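Local structure of peptide-binding protein (Photobacterium damsela subsp. piscicida, 6SQX) at residues W68-N73 / D137-R142; K129-I134 / M188-S193. The protein probably acts as a secreted cysteine endopeptidase of the NlpC/P60 type that cleaves the peptidoglycan of potentially competing bacteria. One frame throughout, in Å; residues are numbered along the deposited sequence.

Interaction 1 (W68-N73 / D137-R142); sequences WSDDAN and DNHSCR
D70 OD1 is gripped by R142 NH2 and water 2, with H139 NE2 nearby at 3.5 Å. The contact joins two type I beta turns, S69 to A72 in the loop after helix 50-64 and H139 to R142 at the start of strand 142-145, part of the five-stranded antiparallel sheet that also holds the SH3-type strand 186-192. The salt bridge from R142 NH2 to D70 OD1 measures 2.9 Å and is fairly straight, 155° at the hydrogen. It uses the anti lone pair of the carboxylate oxygen, and OD1 lies within the guanidinium plane, the two flat groups being turned only 14° apart. The same NH2 makes a weak second bond of 3.2 Å to S69 O. Two waters complete the edge: water 1 bridges R142 NE and S69 O, while water 2 links R142 NH1 to D70 OD1.

The guanidinium is also sandwiched. W68 O sits over the centre of one face, 3.0 Å from R142 CZ, without forming a hydrogen bond, and H139 CG lies over the opposite face. Together, edge bonds and face contacts should fix the rotation of the group on this exposed surface. R142 gets there with its chain extended from CG to NE (chi3 176°), passing the backbone of W68. W68 NE1 is hydrogen-bonded to G143 O, and the indole meets W226 edge-to-face. At the base of the arginine, W68 CD1 packs 3.8 Å from R142 CB.

Interaction 2 (K129-I134 / M188-S193); sequences KSFPNI and MLIHMS
The side-chain amide of N133 lies stacked over the imidazole of H191, the two planes 16° apart, with ND2 above one face near the rim. F131 reaches the other face through CD2, 3.9 Å from H191 ND1, its ring inclined at 37° to the imidazole. H191 belongs to a classic beta bulge in strand 186-192 of the SH3-type domain, where the backbones of I190 and H191 both pair with L200.

Three hydrogen bonds tie N133 to this strand. Its backbone N donates to H191 ND1 at 2.9 Å, from a position tilted out of the ring plane. The side chain then pairs with the backbone of M192 in both directions: OD1 accepts from M192 N at 2.8 Å, and ND2 donates to M192 O at 3.0 Å, nearly straight and in the carbonyl plane. With CG between backbone N and carbonyl carbon (chi1 69°), the amide folds back over the imidazole and still reaches M192. The ring is held at its other nitrogen too, as H191 NE2 bonds to M126 O. S130 OG, bonded to N127 O, sits at the imidazole edge.

Apolar contacts continue along the strand. P132, preceded by a cis peptide bond, and F131 both pack against I190, with P132 CB 3.4 Å from the backbone I190 O. On the L189 side, I134 CD1 comes within 3.9 Å of L189 CB.

How the interactions relate
The centres of the two interactions lie 14 Å apart, and their segments alternate along the chain: 68-73, 129-134, 137-142, 188-193. The linker between helix 118-126 and strand 142-145 supplies one segment to each. Strands 142-145 and 186-192 are antiparallel neighbours in the same five-stranded sheet, and a probable hydrogen bond from L189 N to C141 O (2.8 Å) joins the contacts directly. M188, at the start of 188-193, reaches interaction 1, its CE against A72 CB and its CG against C141 SG, whose disulfide to C136 closes a short loop within the linker. Q74 NE2 bonds to both I134 O and L189 O. Loops are thus fastened to the sheet that includes the SH3-type strand 186-192.

Interaction 1 (W68-N73 / D137-R142)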
# COMPACT_ATOMS: atom_id res chain seq x y z
N TRP A 68 -10.63 11.32 12.40
CA TRP A 68 -11.40 12.53 12.67
C TRP A 68 -12.62 12.22 13.50
O TRP A 68 -13.42 13.12 13.79
CB TRP A 68 -11.80 13.22 11.36
CG TRP A 68 -10.70 13.90 10.64
CD1 TRP A 68 -9.38 13.98 11.01
CD2 TRP A 68 -10.80 14.56 9.36
NE1 TRP A 68 -8.66 14.70 10.05
CE2 TRP A 68 -9.51 15.06 9.04
CE3 TRP A 68 -11.86 14.80 8.47
CZ2 TRP A 68 -9.26 15.77 7.86
CZ3 TRP A 68 -11.60 15.53 7.31
CH2 TRP A 68 -10.31 15.98 7.01
N SER A 69 -12.75 10.97 13.95
CA SER A 69 -13.94 10.54 14.67
C SER A 69 -13.77 10.64 16.18
O SER A 69 -12.67 10.70 16.71
CB SER A 69 -14.33 9.11 14.28
OG SER A 69 -13.59 8.14 15.00
N ASP A 70 -14.90 10.66 16.87
CA ASP A 70 -14.82 10.75 18.32
C ASP A 70 -14.26 9.47 18.93
O ASP A 70 -13.84 9.50 20.09
CB ASP A 70 -16.21 11.05 18.90
CG ASP A 70 -16.66 12.48 18.66
OD1 ASP A 70 -15.81 13.30 18.22
OD2 ASP A 70 -17.85 12.79 18.94
N ASP A 71 -14.24 8.37 18.17
CA ASP A 71 -13.78 7.06 18.65
C ASP A 71 -12.26 6.96 18.76
O ASP A 71 -11.75 6.15 19.54
CB ASP A 71 -14.27 5.96 17.70
CG ASP A 71 -15.79 5.83 17.66
OD1 ASP A 71 -16.43 5.98 18.73
OD2 ASP A 71 -16.35 5.59 16.56
N ALA A 72 -11.53 7.74 17.98
CA ALA A 72 -10.08 7.62 17.91
C ALA A 72 -9.41 8.40 19.04
O ALA A 72 -9.95 9.40 19.55
CB ALA A 72 -9.62 8.19 16.56
N ASN A 73 -8.23 7.94 19.44
CA ASN A 73 -7.47 8.61 20.49
C ASN A 73 -5.98 8.49 20.20
O ASN A 73 -5.56 7.75 19.30
CB ASN A 73 -7.84 8.09 21.90
CG ASN A 73 -7.41 6.66 22.14
OD1 ASN A 73 -6.23 6.33 22.04
ND2 ASN A 73 -8.37 5.78 22.46
N ASP A 137 -6.86 18.87 23.25
CA ASP A 137 -8.11 19.46 23.75
C ASP A 137 -9.00 19.89 22.58
O ASP A 137 -8.51 20.36 21.54
CB ASP A 137 -7.81 20.65 24.66
CG ASP A 137 -7.15 20.25 25.97
OD1 ASP A 137 -7.50 19.19 26.53
OD2 ASP A 137 -6.28 21.01 26.45
N ASN A 138 -10.31 19.69 22.72
CA ASN A 138 -11.27 19.99 21.64
C ASN A 138 -10.88 19.32 20.32
O ASN A 138 -11.07 19.88 19.24
CB ASN A 138 -11.47 21.48 21.43
CG ASN A 138 -11.83 22.20 22.71
OD1 ASN A 138 -12.80 21.83 23.39
ND2 ASN A 138 -11.05 23.22 23.07
N HIS A 139 -10.32 18.12 20.40
CA HIS A 139 -9.91 17.36 19.22
C HIS A 139 -8.91 18.11 18.35
O HIS A 139 -8.84 17.90 17.13
CB HIS A 139 -11.12 16.90 18.41
CG HIS A 139 -12.12 16.11 19.20
ND1 HIS A 139 -11.87 14.83 19.65
CD2 HIS A 139 -13.37 16.42 19.62
CE1 HIS A 139 -12.92 14.40 20.33
NE2 HIS A 139 -13.84 15.34 20.33
N SER A 140 -8.06 18.94 18.95
CA SER A 140 -7.12 19.74 18.16
C SER A 140 -6.03 18.93 17.49
O SER A 140 -5.33 19.47 16.62
CB SER A 140 -6.49 20.83 19.03
OG SER A 140 -5.72 20.29 20.11
N CYS A 141 -5.86 17.66 17.84
CA CYS A 141 -4.82 16.83 17.23
C CYS A 141 -5.30 16.17 15.94
O CYS A 141 -4.52 15.45 15.31
CB CYS A 141 -4.27 15.80 18.23
SG CYS A 141 -5.46 14.53 18.77
N ARG A 142 -6.57 16.35 15.56
CA ARG A 142 -6.96 15.93 14.22
C ARG A 142 -6.17 16.72 13.20
O ARG A 142 -5.90 17.90 13.39
CB ARG A 142 -8.46 16.19 14.02
CG ARG A 142 -9.32 15.31 14.94
CD ARG A 142 -10.82 15.60 14.87
NE ARG A 142 -11.52 14.64 15.72
CZ ARG A 142 -12.75 14.78 16.17
NH1 ARG A 142 -13.47 15.88 15.90
NH2 ARG A 142 -13.27 13.81 16.92
O HOH W 1 -10.30 12.12 16.42
O HOH W 2 -16.05 15.94 17.20

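Interaction 2 (K129-I134 / M188-S193)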
# COMPACT_ATOMS: atom_id res chain seq x y z
N LYS A 129 9.49 9.94 26.92
CA LYS A 129 9.08 10.21 28.29
C LYS A 129 7.92 11.20 28.36
O LYS A 129 7.17 11.21 29.35
CB LYS A 129 10.28 10.67 29.14
CG LYS A 129 10.88 11.99 28.68
CD LYS A 129 11.91 12.49 29.70
CE LYS A 129 12.35 13.93 29.40
NZ LYS A 129 13.23 14.03 28.20
N SER A 130 7.74 12.02 27.34
CA SER A 130 6.65 13.00 27.30
C SER A 130 5.45 12.52 26.48
O SER A 130 4.54 13.31 26.21
CB SER A 130 7.16 14.33 26.75
OG SER A 130 7.50 14.23 25.37
N PHE A 131 5.40 11.25 26.11
CA PHE A 131 4.37 10.75 25.20
C PHE A 131 2.99 10.77 25.86
O PHE A 131 2.85 10.35 27.01
CB PHE A 131 4.69 9.31 24.81
CG PHE A 131 3.68 8.70 23.84
CD1 PHE A 131 2.52 8.10 24.32
CD2 PHE A 131 3.87 8.78 22.45
CE1 PHE A 131 1.56 7.58 23.44
CE2 PHE A 131 2.93 8.24 21.59
CZ PHE A 131 1.77 7.64 22.07
N PRO A 132 1.94 11.21 25.13
CA PRO A 132 1.98 11.85 23.82
C PRO A 132 2.07 13.37 24.03
O PRO A 132 1.30 13.90 24.84
CB PRO A 132 0.64 11.44 23.20
CG PRO A 132 -0.31 11.35 24.38
CD PRO A 132 0.56 10.90 25.56
N ASN A 133 3.01 14.06 23.38
CA ASN A 133 3.28 15.44 23.75
C ASN A 133 2.55 16.47 22.90
O ASN A 133 2.76 17.68 23.10
CB ASN A 133 4.78 15.75 23.81
CG ASN A 133 5.43 15.73 22.44
OD1 ASN A 133 4.77 15.77 21.40
ND2 ASN A 133 6.76 15.68 22.44
N ILE A 134 1.67 16.06 21.99
CA ILE A 134 0.84 16.98 21.23
C ILE A 134 -0.51 17.08 21.93
O ILE A 134 -1.22 16.08 22.02
CB ILE A 134 0.68 16.55 19.76
CG1 ILE A 134 2.03 16.67 19.06
CG2 ILE A 134 -0.38 17.43 19.06
CD1 ILE A 134 2.03 16.28 17.59
N MET A 188 -4.27 11.68 12.56
CA MET A 188 -4.20 12.23 13.90
C MET A 188 -2.74 12.46 14.23
O MET A 188 -1.90 11.60 13.94
CB MET A 188 -4.77 11.22 14.88
CG MET A 188 -4.73 11.70 16.35
SD MET A 188 -5.57 10.63 17.54
CE MET A 188 -7.30 10.99 17.13
N LEU A 189 -2.46 13.62 14.84
CA LEU A 189 -1.12 13.99 15.28
C LEU A 189 -0.93 13.48 16.70
O LEU A 189 -1.78 13.72 17.57
CB LEU A 189 -0.94 15.51 15.22
CG LEU A 189 -1.30 16.17 13.87
CD1 LEU A 189 -0.93 17.64 13.96
CD2 LEU A 189 -0.68 15.50 12.64
N ILE A 190 0.17 12.76 16.97
CA ILE A 190 0.36 12.08 18.25
C ILE A 190 1.45 12.73 19.09
O ILE A 190 1.23 13.04 20.27
CB ILE A 190 0.66 10.58 18.03
CG1 ILE A 190 -0.45 9.90 17.23
CG2 ILE A 190 0.88 9.86 19.39
CD1 ILE A 190 0.05 8.63 16.52
N HIS A 191 2.63 12.94 18.52
CA HIS A 191 3.81 13.24 19.31
C HIS A 191 4.84 13.89 18.40
O HIS A 191 4.94 13.51 17.23
CB HIS A 191 4.35 11.92 19.89
CG HIS A 191 5.43 12.09 20.92
ND1 HIS A 191 5.17 12.46 22.22
CD2 HIS A 191 6.77 11.91 20.84
CE1 HIS A 191 6.30 12.53 22.89
NE2 HIS A 191 7.29 12.18 22.09
N MET A 192 5.58 14.86 18.90
CA MET A 192 6.56 15.57 18.08
C MET A 192 7.96 15.34 18.63
O MET A 192 8.17 15.29 19.85
CB MET A 192 6.23 17.09 18.04
CG MET A 192 7.15 17.95 17.16
SD MET A 192 6.43 19.57 16.73
CE MET A 192 5.69 20.00 18.29
N SER A 193 8.94 15.19 17.73
CA SER A 193 10.33 15.00 18.11
C SER A 193 10.87 16.25 18.83
O SER A 193 10.33 17.35 18.72
CB SER A 193 11.17 14.67 16.88
OG SER A 193 11.13 15.75 15.97